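Local coordinates for glycosyl hydrolases family 31 family protein (PDB 6DRU) that hydrolyses xyloglucan oligosaccharides, releasing alpha-xylose from their non-reducing terminal glucose, as a retaining-type family 31 glycoside hydrolase, at residues 12-15 / 16-19; 38-41 / 42-45; 115-118 / 119-122; 429-432 / 433-436; 234-238 / 239-243. One frame throughout, in Å; residues are numbered along the deposited sequence.

Contact 1 (12-15 / 16-19)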
loop_
_atom_site.group_PDB
_atom_site.type_symbol
_atom_site.label_atom_id
_atom_site.label_comp_id
_atom_site.label_asym_id
_atom_site.label_seq_id
_atom_site.Cartn_x
_atom_site.Cartn_y
_atom_site.Cartn_z
ATOM N N ILE A 12 24.291 3.981 18.901
ATOM C CA ILE A 12 24.833 2.860 18.144
ATOM C C ILE A 12 24.425 3.012 16.688
ATOM O O ILE A 12 23.251 3.262 16.387
ATOM C CB ILE A 12 24.345 1.515 18.711
ATOM C CG1 ILE A 12 24.731 1.382 20.184
ATOM C CG2 ILE A 12 24.911 0.358 17.904
ATOM C CD1 ILE A 12 24.159 0.154 20.850
ATOM N N GLN A 13 25.390 2.869 15.785
ATOM C CA GLN A 13 25.130 2.862 14.348
ATOM C C GLN A 13 25.233 1.417 13.873
ATOM O O GLN A 13 26.328 0.915 13.608
ATOM C CB GLN A 13 26.108 3.772 13.613
ATOM C CG GLN A 13 25.745 4.022 12.158
ATOM C CD GLN A 13 24.400 4.706 12.007
ATOM O OE1 GLN A 13 24.130 5.720 12.653
ATOM N NE2 GLN A 13 23.545 4.150 11.156
ATOM N N HIS A 14 24.089 0.750 13.765
ATOM C CA HIS A 14 24.017 -0.662 13.398
ATOM C C HIS A 14 23.464 -0.742 11.978
ATOM O O HIS A 14 22.257 -0.870 11.773
ATOM C CB HIS A 14 23.148 -1.429 14.386
ATOM C CG HIS A 14 23.013 -2.885 14.069
ATOM N ND1 HIS A 14 21.795 -3.529 14.044
ATOM C CD2 HIS A 14 23.942 -3.824 13.772
ATOM C CE1 HIS A 14 21.979 -4.802 13.742
ATOM N NE2 HIS A 14 23.273 -5.008 13.572
ATOM N N GLY A 15 24.358 -0.685 10.997
ATOM C CA GLY A 15 23.901 -0.598 9.621
ATOM C C GLY A 15 23.158 0.707 9.407
ATOM O O GLY A 15 23.626 1.785 9.789
ATOM N N PHE A 16 21.973 0.618 8.802
ATOM C CA PHE A 16 21.181 1.813 8.541
ATOM C C PHE A 16 20.321 2.240 9.723
ATOM O O PHE A 16 19.715 3.315 9.663
ATOM C CB PHE A 16 20.293 1.605 7.310
ATOM C CG PHE A 16 19.399 0.399 7.394
ATOM C CD1 PHE A 16 18.206 0.448 8.094
ATOM C CD2 PHE A 16 19.742 -0.778 6.750
ATOM C CE1 PHE A 16 17.384 -0.658 8.163
ATOM C CE2 PHE A 16 18.921 -1.885 6.815
ATOM C CZ PHE A 16 17.741 -1.824 7.522
ATOM N N GLU A 17 20.243 1.443 10.785
ATOM C CA GLU A 17 19.424 1.783 11.939
ATOM C C GLU A 17 20.285 2.382 13.043
ATOM O O GLU A 17 21.414 1.940 13.280
ATOM C CB GLU A 17 18.659 0.560 12.462
ATOM C CG GLU A 17 19.510 -0.501 13.140
ATOM C CD GLU A 17 18.696 -1.430 14.023
ATOM O OE1 GLU A 17 17.599 -1.027 14.468
ATOM O OE2 GLU A 17 19.155 -2.565 14.271
ATOM N N THR A 18 19.752 3.409 13.699
ATOM C CA THR A 18 20.419 4.086 14.803
ATOM C C THR A 18 19.649 3.816 16.087
ATOM O O THR A 18 18.426 3.978 16.122
ATOM C CB THR A 18 20.509 5.592 14.548
ATOM O OG1 THR A 18 21.167 5.828 13.296
ATOM C CG2 THR A 18 21.288 6.276 15.659
ATOM N N ILE A 19 20.361 3.416 17.138
ATOM C CA ILE A 19 19.763 3.139 18.441
ATOM C C ILE A 19 20.384 4.085 19.457
ATOM O O ILE A 19 21.609 4.097 19.636
ATOM C CB ILE A 19 19.955 1.676 18.875
ATOM C CG1 ILE A 19 19.408 0.709 17.820
ATOM C CG2 ILE A 19 19.280 1.434 20.214
ATOM C CD1 ILE A 19 20.462 0.170 16.877
#
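His-14 and Glu-17 are joined by a hydrogen bond from His-14 ND1 to Glu-17 OE2, 2.8 Å long and nearly straight at 167°. The oxygen lies in the plane of the imidazole, at its edge, and is met on its anti lone pair. Ring and carboxylate planes are turned 41° apart. The two side chains run alongside each other in one direction. Glu-17 reaches the ring with chi1 at 70° and its chain extended beyond CG. Its carboxylate is also paired with Arg-124 and bonded to Tyr-126 OH. These partners should favour its charged form.

The other face of the hairpin carries a second polar pair. Thr-18 OG1 donates to Gln-13 OE1 over 3.0 Å, tilted from the amide carbonyl plane. The bend of Gln-13 at chi2 turns the amide back, and NE2 donates to Gly-15 O at 2.7 Å. Both ends of the amide are therefore held, which fixes its flip.

This is a tight antiparallel beta hairpin, strands 10-14 and 17-23, closed by a type II' turn from His-14 to Glu-17. Gly-15 takes the positive phi of that turn. Ile-12 and Ile-19 form a hydrogen-bonded pair, with Ile-12 N to Ile-19 O at 2.8 Å. Their CB atoms stand 4.4 Å apart, on the face that carries His-14. There Ile-19 CD1 packs on His-14 CB at 4.0 Å. His-14 NE2 bonds to Ser-417 of the second subunit, and the Phe-16 ring meets Phe-420 of that subunit edge-to-face.

Contact 2 (38-41 / 42-45)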
loop_
_atom_site.group_PDB
_atom_site.type_symbol
_atom_site.label_atom_id
_atom_site.label_comp_id
_atom_site.label_asym_id
_atom_site.label_seq_id
_atom_site.Cartn_x
_atom_site.Cartn_y
_atom_site.Cartn_z
ATOM N N PRO A 38 16.333 10.309 10.199
ATOM C CA PRO A 38 16.344 10.723 11.607
ATOM C C PRO A 38 14.965 11.172 12.054
ATOM O O PRO A 38 14.098 11.472 11.218
ATOM C CB PRO A 38 17.344 11.893 11.622
ATOM C CG PRO A 38 18.143 11.736 10.368
ATOM C CD PRO A 38 17.193 11.163 9.368
ATOM N N PRO A 39 14.719 11.230 13.364
ATOM C CA PRO A 39 13.395 11.640 13.845
ATOM C C PRO A 39 13.063 13.063 13.423
ATOM O O PRO A 39 13.913 13.955 13.447
ATOM C CB PRO A 39 13.517 11.523 15.369
ATOM C CG PRO A 39 14.646 10.576 15.592
ATOM C CD PRO A 39 15.603 10.811 14.465
ATOM N N SER A 40 11.806 13.261 13.015
ATOM C CA SER A 40 11.344 14.594 12.644
ATOM C C SER A 40 11.449 15.569 13.811
ATOM O O SER A 40 11.663 16.769 13.601
ATOM C CB SER A 40 9.901 14.527 12.147
ATOM O OG SER A 40 9.690 13.383 11.337
ATOM N N GLY A 41 11.301 15.079 15.039
ATOM C CA GLY A 41 11.202 15.929 16.201
ATOM C C GLY A 41 9.787 16.294 16.588
ATOM O O GLY A 41 9.578 16.827 17.685
ATOM N N ASN A 42 8.811 16.021 15.723
ATOM C CA ASN A 42 7.406 16.281 16.001
ATOM C C ASN A 42 6.636 15.011 16.339
ATOM O O ASN A 42 5.404 14.994 16.232
ATOM C CB ASN A 42 6.754 16.995 14.815
ATOM C CG ASN A 42 6.983 16.274 13.498
ATOM O OD1 ASN A 42 6.502 15.158 13.290
ATOM N ND2 ASN A 42 7.708 16.920 12.591
ATOM N N GLU A 43 7.331 13.946 16.729
ATOM C CA GLU A 43 6.648 12.737 17.163
ATOM C C GLU A 43 5.928 12.980 18.484
ATOM O O GLU A 43 6.339 13.812 19.299
ATOM C CB GLU A 43 7.641 11.582 17.309
ATOM C CG GLU A 43 8.183 11.039 15.992
ATOM C CD GLU A 43 9.401 11.796 15.495
ATOM O OE1 GLU A 43 9.911 12.662 16.240
ATOM O OE2 GLU A 43 9.853 11.522 14.361
ATOM N N ILE A 44 4.848 12.236 18.695
ATOM C CA ILE A 44 4.033 12.367 19.898
ATOM C C ILE A 44 4.608 11.469 20.985
ATOM O O ILE A 44 4.813 10.269 20.771
ATOM C CB ILE A 44 2.558 12.026 19.615
ATOM C CG1 ILE A 44 1.891 13.120 18.771
ATOM C CG2 ILE A 44 1.799 11.806 20.915
ATOM C CD1 ILE A 44 2.148 13.027 17.291
ATOM N N SER A 45 4.871 12.055 22.151
ATOM C CA SER A 45 5.462 11.355 23.280
ATOM C C SER A 45 4.580 11.551 24.501
ATOM O O SER A 45 3.976 12.613 24.679
ATOM C CB SER A 45 6.883 11.856 23.579
ATOM O OG SER A 45 7.429 11.200 24.710
#
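Glu-43 folds back over a short turn of the chain, and its carboxylate accepts from two successive backbone N-H groups, those of Ser-40 and Gly-41. The turn lies in the long surface loop between strands 28-35 and 66-68.

The hydrogen bonds come as a pair. Ser-40 N donates to Glu-43 OE2 at 2.9 Å, and OE2 receives it on its syn lone pair. Gly-41 N donates to Glu-43 OE1 at 3.0 Å, also from the syn side but 26° out of the carboxylate plane. Both bonds are bent, near 135° at the hydrogen. Each oxygen has its own N-H, so the carboxylate is held against rotation. A bend at chi2 (87°) brings the acid back over residues 40 and 41. OE2 has a further partner in Thr-214 OG1. Two N-H groups and a hydroxyl round the acid would probably favour its ionised form.

The remaining contacts are van der Waals. Pro-39 CB lies 3.8 Å from Glu-43 OE2, while the proline also leans on Trp-34 and Leu-215. Ser-40 and Asn-42 also pack against Asn-42 and Ser-40 of the third subunit. Within the turn, the Asn-42 amide lies by the serine methylene, ND2 being 3.3 Å from Ser-40 CB.

Contact 3 (115-118 / 119-122). With MAN (alpha-D-mannopyranose), chain I.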
loop_
_atom_site.group_PDB
_atom_site.type_symbol
_atom_site.label_atom_id
_atom_site.label_comp_id
_atom_site.label_asym_id
_atom_site.label_seq_id
_atom_site.Cartn_x
_atom_site.Cartn_y
_atom_site.Cartn_z
ATOM N N TYR A 115 14.898 -10.430 22.121
ATOM C CA TYR A 115 14.689 -11.826 21.760
ATOM C C TYR A 115 15.461 -12.173 20.496
ATOM O O TYR A 115 14.964 -11.970 19.383
ATOM C CB TYR A 115 13.200 -12.115 21.572
ATOM C CG TYR A 115 12.887 -13.566 21.286
ATOM C CD1 TYR A 115 12.882 -14.508 22.305
ATOM C CD2 TYR A 115 12.597 -13.993 19.998
ATOM C CE1 TYR A 115 12.595 -15.837 22.049
ATOM C CE2 TYR A 115 12.309 -15.320 19.733
ATOM C CZ TYR A 115 12.310 -16.237 20.761
ATOM O OH TYR A 115 12.023 -17.556 20.499
ATOM N N ALA A 116 16.675 -12.693 20.652
ATOM C CA ALA A 116 17.526 -13.057 19.519
ATOM C C ALA A 116 18.281 -14.344 19.823
ATOM O O ALA A 116 19.501 -14.340 20.021
ATOM C CB ALA A 116 18.492 -11.920 19.180
ATOM N N PRO A 117 17.575 -15.486 19.860
ATOM C CA PRO A 117 18.280 -16.773 19.818
ATOM C C PRO A 117 18.912 -16.995 18.453
ATOM O O PRO A 117 18.762 -16.156 17.558
ATOM C CB PRO A 117 17.174 -17.796 20.114
ATOM C CG PRO A 117 15.915 -17.111 19.753
ATOM C CD PRO A 117 16.124 -15.661 20.044
ATOM N N LEU A 118 19.627 -18.110 18.287
ATOM C CA LEU A 118 20.386 -18.331 17.058
ATOM C C LEU A 118 19.487 -18.246 15.831
ATOM O O LEU A 118 19.790 -17.524 14.874
ATOM C CB LEU A 118 21.090 -19.686 17.111
ATOM C CG LEU A 118 22.115 -19.926 16.004
ATOM C CD1 LEU A 118 23.253 -18.929 16.129
ATOM C CD2 LEU A 118 22.636 -21.353 16.042
ATOM N N LYS A 119 18.373 -18.968 15.846
ATOM C CA LYS A 119 17.419 -18.968 14.742
ATOM C C LYS A 119 16.172 -18.219 15.200
ATOM O O LYS A 119 15.354 -18.757 15.951
ATOM C CB LYS A 119 17.091 -20.392 14.307
ATOM C CG LYS A 119 18.316 -21.261 14.085
ATOM C CD LYS A 119 19.013 -20.895 12.792
ATOM C CE LYS A 119 20.486 -21.249 12.841
ATOM N NZ LYS A 119 21.148 -20.998 11.531
ATOM N N SER A 120 16.032 -16.981 14.736
ATOM C CA SER A 120 14.895 -16.138 15.082
ATOM C C SER A 120 14.929 -14.899 14.203
ATOM O O SER A 120 15.972 -14.536 13.651
ATOM C CB SER A 120 14.916 -15.736 16.561
ATOM O OG SER A 120 16.000 -14.863 16.834
ATOM N N LEU A 121 13.777 -14.246 14.093
ATOM C CA LEU A 121 13.705 -13.007 13.341
ATOM C C LEU A 121 14.408 -11.890 14.104
ATOM O O LEU A 121 14.675 -11.991 15.307
ATOM C CB LEU A 121 12.250 -12.629 13.061
ATOM C CG LEU A 121 11.390 -13.723 12.422
ATOM C CD1 LEU A 121 9.905 -13.466 12.668
ATOM C CD2 LEU A 121 11.685 -13.844 10.933
ATOM N N ASN A 122 14.713 -10.817 13.387
ATOM C CA ASN A 122 15.449 -9.715 13.985
ATOM C C ASN A 122 14.610 -9.079 15.089
ATOM O O ASN A 122 13.440 -8.744 14.858
ATOM C CB ASN A 122 15.815 -8.676 12.929
ATOM C CG ASN A 122 16.928 -7.755 13.386
ATOM O OD1 ASN A 122 16.712 -6.864 14.205
ATOM N ND2 ASN A 122 18.130 -7.971 12.862
HETATM C C1 MAN I . 19.771 -15.770 25.459
HETATM C C2 MAN I . 20.220 -14.980 24.250
HETATM C C3 MAN I . 19.164 -13.950 23.903
HETATM C C4 MAN I . 17.803 -14.602 23.811
HETATM C C5 MAN I . 17.551 -15.452 25.037
HETATM C C6 MAN I . 16.214 -16.145 24.894
HETATM O O2 MAN I . 20.408 -15.854 23.161
HETATM O O3 MAN I . 19.477 -13.354 22.667
HETATM O O4 MAN I . 16.815 -13.603 23.730
HETATM O O5 MAN I . 18.562 -16.423 25.163
HETATM O O6 MAN I . 16.381 -17.316 24.126
HETATM O O HOH W 1 12.429 -11.707 17.469
HETATM O O HOH W 2 18.508 -15.830 13.102
#
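Ser-120 turns its short side chain back onto Pro-117 across a bend of the chain. Its CB rests on the pyrrolidine ring, 3.6 Å from Pro-117 CG, and also lies 4.1 Å from Tyr-115 CE2. With chi1 at 68°, OG at the tip meets Pro-117 CD at 3.3 Å. It lies 3.1 Å from Pro-117 O, a likely hydrogen bond, though its proton has another acceptor within reach. The proline is held from two sides: its CD also sits 3.7 Å above the plane of the Tyr-115 ring, over the centre.

One water links the limbs of the bend, donating to Tyr-115 O and Leu-121 O. A second spans the apex, donating to Leu-118 O and accepting from Ser-120 N. Ala-116 N donates to O4 of a mannose at 3.2 Å, part of a glycan attached to the protein itself. Leu-118 comes about 6 Å from a bound xylose and Lys-119 about 5 Å from a bound glucose, side chain to nearest atom. Lys-119 NZ forms a salt bridge with Glu-404 of the second subunit. The bend links strand 108-113, an edge of a four-stranded antiparallel sheet, to strand 124-127, an edge of a five-stranded one. Tyr-115 and Leu-121 both lean on strand 205-213 of the latter.

Contact 4 (429-432 / 433-436)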
loop_
_atom_site.group_PDB
_atom_site.type_symbol
_atom_site.label_atom_id
_atom_site.label_comp_id
_atom_site.label_asym_id
_atom_site.label_seq_id
_atom_site.Cartn_x
_atom_site.Cartn_y
_atom_site.Cartn_z
ATOM N N ALA A 429 -2.540 15.029 13.413
ATOM C CA ALA A 429 -1.298 14.502 13.956
ATOM C C ALA A 429 -0.859 13.211 13.280
ATOM O O ALA A 429 0.182 12.658 13.645
ATOM C CB ALA A 429 -1.438 14.274 15.465
ATOM N N GLY A 430 -1.620 12.722 12.316
ATOM C CA GLY A 430 -1.313 11.478 11.645
ATOM C C GLY A 430 -2.595 10.797 11.218
ATOM O O GLY A 430 -3.634 11.434 11.084
ATOM N N THR A 431 -2.500 9.493 10.998
ATOM C CA THR A 431 -3.663 8.679 10.692
ATOM C C THR A 431 -4.062 7.870 11.919
ATOM O O THR A 431 -3.371 7.856 12.939
ATOM C CB THR A 431 -3.392 7.750 9.504
ATOM O OG1 THR A 431 -2.360 6.816 9.849
ATOM C CG2 THR A 431 -2.963 8.556 8.289
ATOM N N GLN A 432 -5.213 7.202 11.813
ATOM C CA GLN A 432 -5.666 6.345 12.903
ATOM C C GLN A 432 -4.646 5.253 13.207
ATOM O O GLN A 432 -4.438 4.896 14.372
ATOM C CB GLN A 432 -7.025 5.734 12.558
ATOM C CG GLN A 432 -7.579 4.802 13.621
ATOM C CD GLN A 432 -7.974 5.531 14.888
ATOM O OE1 GLN A 432 -8.248 6.730 14.869
ATOM N NE2 GLN A 432 -8.006 4.809 16.001
ATOM N N LEU A 433 -3.996 4.712 12.174
ATOM C CA LEU A 433 -3.026 3.643 12.392
ATOM C C LEU A 433 -1.724 4.157 12.993
ATOM O O LEU A 433 -1.014 3.400 13.665
ATOM C CB LEU A 433 -2.745 2.910 11.081
ATOM C CG LEU A 433 -3.895 2.046 10.562
ATOM C CD1 LEU A 433 -3.427 1.127 9.445
ATOM C CD2 LEU A 433 -4.507 1.250 11.699
ATOM N N SER A 434 -1.387 5.428 12.768
ATOM C CA SER A 434 -0.102 5.960 13.205
ATOM C C SER A 434 -0.169 6.752 14.504
ATOM O O SER A 434 0.856 6.876 15.183
ATOM C CB SER A 434 0.502 6.851 12.111
ATOM O OG SER A 434 -0.350 7.945 11.813
ATOM N N VAL A 435 -1.334 7.286 14.867
ATOM C CA VAL A 435 -1.428 8.203 15.998
ATOM C C VAL A 435 -2.777 8.035 16.694
ATOM O O VAL A 435 -3.124 8.805 17.598
ATOM C CB VAL A 435 -1.197 9.656 15.533
ATOM C CG1 VAL A 435 -2.471 10.260 14.953
ATOM C CG2 VAL A 435 -0.643 10.513 16.664
ATOM N N GLY A 436 -3.533 7.007 16.294
ATOM C CA GLY A 436 -4.906 6.864 16.758
ATOM C C GLY A 436 -5.052 6.770 18.265
ATOM O O GLY A 436 -6.033 7.265 18.827
#
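Thr-431 and Ser-434 cap each other in a capping box at the start of the short helix 432-435. Thr-431 N donates to Ser-434 OG at 2.8 Å and 153°. In return Ser-434 N reaches back to Thr-431 OG1, but this bond is weak, at 3.4 Å. Both hydroxyls stand between their own backbone N and carbonyl carbon (chi1 64° and 60°), which turns each toward the other residue.

Val-435 N donates to Thr-431 O at 2.9 Å. Gly-436 N makes a weak bond to Gln-432 O. On the flank Val-435 CG2 lies against Ala-429 CB at 4.0 Å. Gly-430, with positive phi, passes close by, its N 3.7 Å from Val-435 CG1.

The segment belongs to the family 31 TIM-barrel domain and faces other subunits. The amide of Gln-432 is bonded through NE2 to Glu-196 and through OE1 to Tyr-427 OH. Thr-431 OG1 is also bonded to Pro-131 O of the third subunit. As that carbonyl has no proton to give, the threonine must donate there. Its hydroxyl can thus serve the subunit interface while it accepts weakly from the N-H of its own helix.

Contact 5 (234-238 / 239-243)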
loop_
_atom_site.group_PDB
_atom_site.type_symbol
_atom_site.label_atom_id
_atom_site.label_comp_id
_atom_site.label_asym_id
_atom_site.label_seq_id
_atom_site.Cartn_x
_atom_site.Cartn_y
_atom_site.Cartn_z
ATOM N N ARG A 234 7.927 5.199 39.824
ATOM C CA ARG A 234 8.718 5.509 38.639
ATOM C C ARG A 234 7.837 5.738 37.416
ATOM O O ARG A 234 8.116 6.633 36.610
ATOM C CB ARG A 234 9.715 4.383 38.372
ATOM C CG ARG A 234 10.621 4.059 39.548
ATOM C CD ARG A 234 11.751 5.064 39.681
ATOM N NE ARG A 234 12.667 4.712 40.763
ATOM C CZ ARG A 234 12.613 5.229 41.986
ATOM N NH1 ARG A 234 11.684 6.125 42.290
ATOM N NH2 ARG A 234 13.490 4.852 42.906
ATOM N N ILE A 235 6.779 4.938 37.260
ATOM C CA ILE A 235 5.885 5.093 36.116
ATOM C C ILE A 235 5.219 6.462 36.149
ATOM O O ILE A 235 5.141 7.162 35.132
ATOM C CB ILE A 235 4.844 3.959 36.089
ATOM C CG1 ILE A 235 5.517 2.612 35.819
ATOM C CG2 ILE A 235 3.772 4.236 35.044
ATOM C CD1 ILE A 235 4.601 1.422 36.023
ATOM N N SER A 236 4.730 6.865 37.324
ATOM C CA SER A 236 4.077 8.164 37.452
ATOM C C SER A 236 5.060 9.308 37.245
ATOM O O SER A 236 4.686 10.354 36.705
ATOM C CB SER A 236 3.403 8.281 38.819
ATOM O OG SER A 236 4.338 8.093 39.869
ATOM N N ALA A 237 6.315 9.136 37.666
ATOM C CA ALA A 237 7.327 10.150 37.396
ATOM C C ALA A 237 7.655 10.250 35.914
ATOM O O ALA A 237 8.129 11.297 35.464
ATOM C CB ALA A 237 8.599 9.857 38.190
ATOM N N LEU A 238 7.411 9.188 35.149
ATOM C CA LEU A 238 7.666 9.209 33.716
ATOM C C LEU A 238 6.481 9.743 32.925
ATOM O O LEU A 238 6.668 10.512 31.979
ATOM C CB LEU A 238 8.014 7.803 33.222
ATOM C CG LEU A 238 9.422 7.299 33.529
ATOM C CD1 LEU A 238 9.488 5.791 33.370
ATOM C CD2 LEU A 238 10.440 7.981 32.634
ATOM N N THR A 239 5.259 9.366 33.305
ATOM C CA THR A 239 4.085 9.639 32.491
ATOM C C THR A 239 3.105 10.623 33.115
ATOM O O THR A 239 2.208 11.100 32.413
ATOM C CB THR A 239 3.349 8.329 32.182
ATOM O OG1 THR A 239 2.862 7.758 33.401
ATOM C CG2 THR A 239 4.298 7.347 31.524
ATOM N N GLY A 240 3.244 10.941 34.400
ATOM C CA GLY A 240 2.366 11.923 35.005
ATOM C C GLY A 240 1.934 11.619 36.425
ATOM O O GLY A 240 1.544 10.492 36.746
ATOM N N ARG A 241 2.007 12.630 37.285
ATOM C CA ARG A 241 1.523 12.547 38.656
ATOM C C ARG A 241 0.132 13.162 38.731
ATOM O O ARG A 241 -0.067 14.311 38.323
ATOM C CB ARG A 241 2.474 13.264 39.616
ATOM C CG ARG A 241 3.787 12.539 39.856
ATOM C CD ARG A 241 3.629 11.428 40.881
ATOM N NE ARG A 241 4.834 10.611 40.989
ATOM C CZ ARG A 241 5.961 11.018 41.565
ATOM N NH1 ARG A 241 6.039 12.237 42.083
ATOM N NH2 ARG A 241 7.011 10.209 41.619
ATOM N N ALA A 242 -0.825 12.392 39.244
ATOM C CA ALA A 242 -2.206 12.841 39.258
ATOM C C ALA A 242 -2.366 14.077 40.142
ATOM O O ALA A 242 -1.622 14.264 41.109
ATOM C CB ALA A 242 -3.124 11.729 39.755
ATOM N N PRO A 243 -3.326 14.933 39.831
ATOM C CA PRO A 243 -3.618 16.088 40.683
ATOM C C PRO A 243 -4.477 15.678 41.875
ATOM O O PRO A 243 -4.901 14.532 42.007
ATOM C CB PRO A 243 -4.375 17.022 39.741
ATOM C CG PRO A 243 -5.051 16.097 38.786
ATOM C CD PRO A 243 -4.118 14.943 38.589
#
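Arg-241 folds back along the end of the helix and meets Ser-236 with the edge of its guanidinium. NE donates to Ser-236 OG at 2.8 Å and 166°, with the oxygen in the guanidinium plane. A bend at chi2 (-81°) returns the arginine chain to the helix. NH2 then comes 3.8 Å from Ala-237 CB. The one hydrogen of the serine hydroxyl is within bonding reach of the carbonyls of Gln-232 and Gln-233, which can share it. Arg-241 NH2 is paired with Glu-53 and bonded to the Gln-233 carbonyl, so NE and NH2 both have partners.

This is the C-terminal end of helix 228-239, where the chain leaves for strand 252-254 of the TIM barrel. Gly-240 breaks the helix with positive phi, and its N still donates to Ser-236 O at 2.8 Å.

Thr-239 lies alongside Ile-235, the two side chains heading in one direction. With chi1 at 64°, its OG1 turns back along the helix and donates to Ile-235 O at 2.9 Å, from above the carbonyl plane. Thr-239 N binds the same oxygen at 2.9 Å, so two donors from one residue grip this carbonyl. Further round the helix, Ile-235 and Leu-238 pack on strands of the eight-stranded sheet, among them 187-191.

Overall arrangement
The five contacts are separate along the chain, contact 5 coming before contact 4. Contacts 2 and 4 are the pair that touch: Ile-44 CD1 packs on Val-435 CG2 at 3.8 Å, with centres about 13 Å apart. This joins the surface loop to the short helix of the TIM-barrel domain. Contacts 1 and 3, about 18 Å apart between centres, both meet the second subunit. Contacts 1, 2 and 4 all touch the third subunit. Contact 5 meets no other protein chain. None of the five holds a residue of the xylose pocket, which includes Asp-395 and Asp-487, but contact 3 brings Leu-118 and Lys-119 near a bound xylose and a bound glucose.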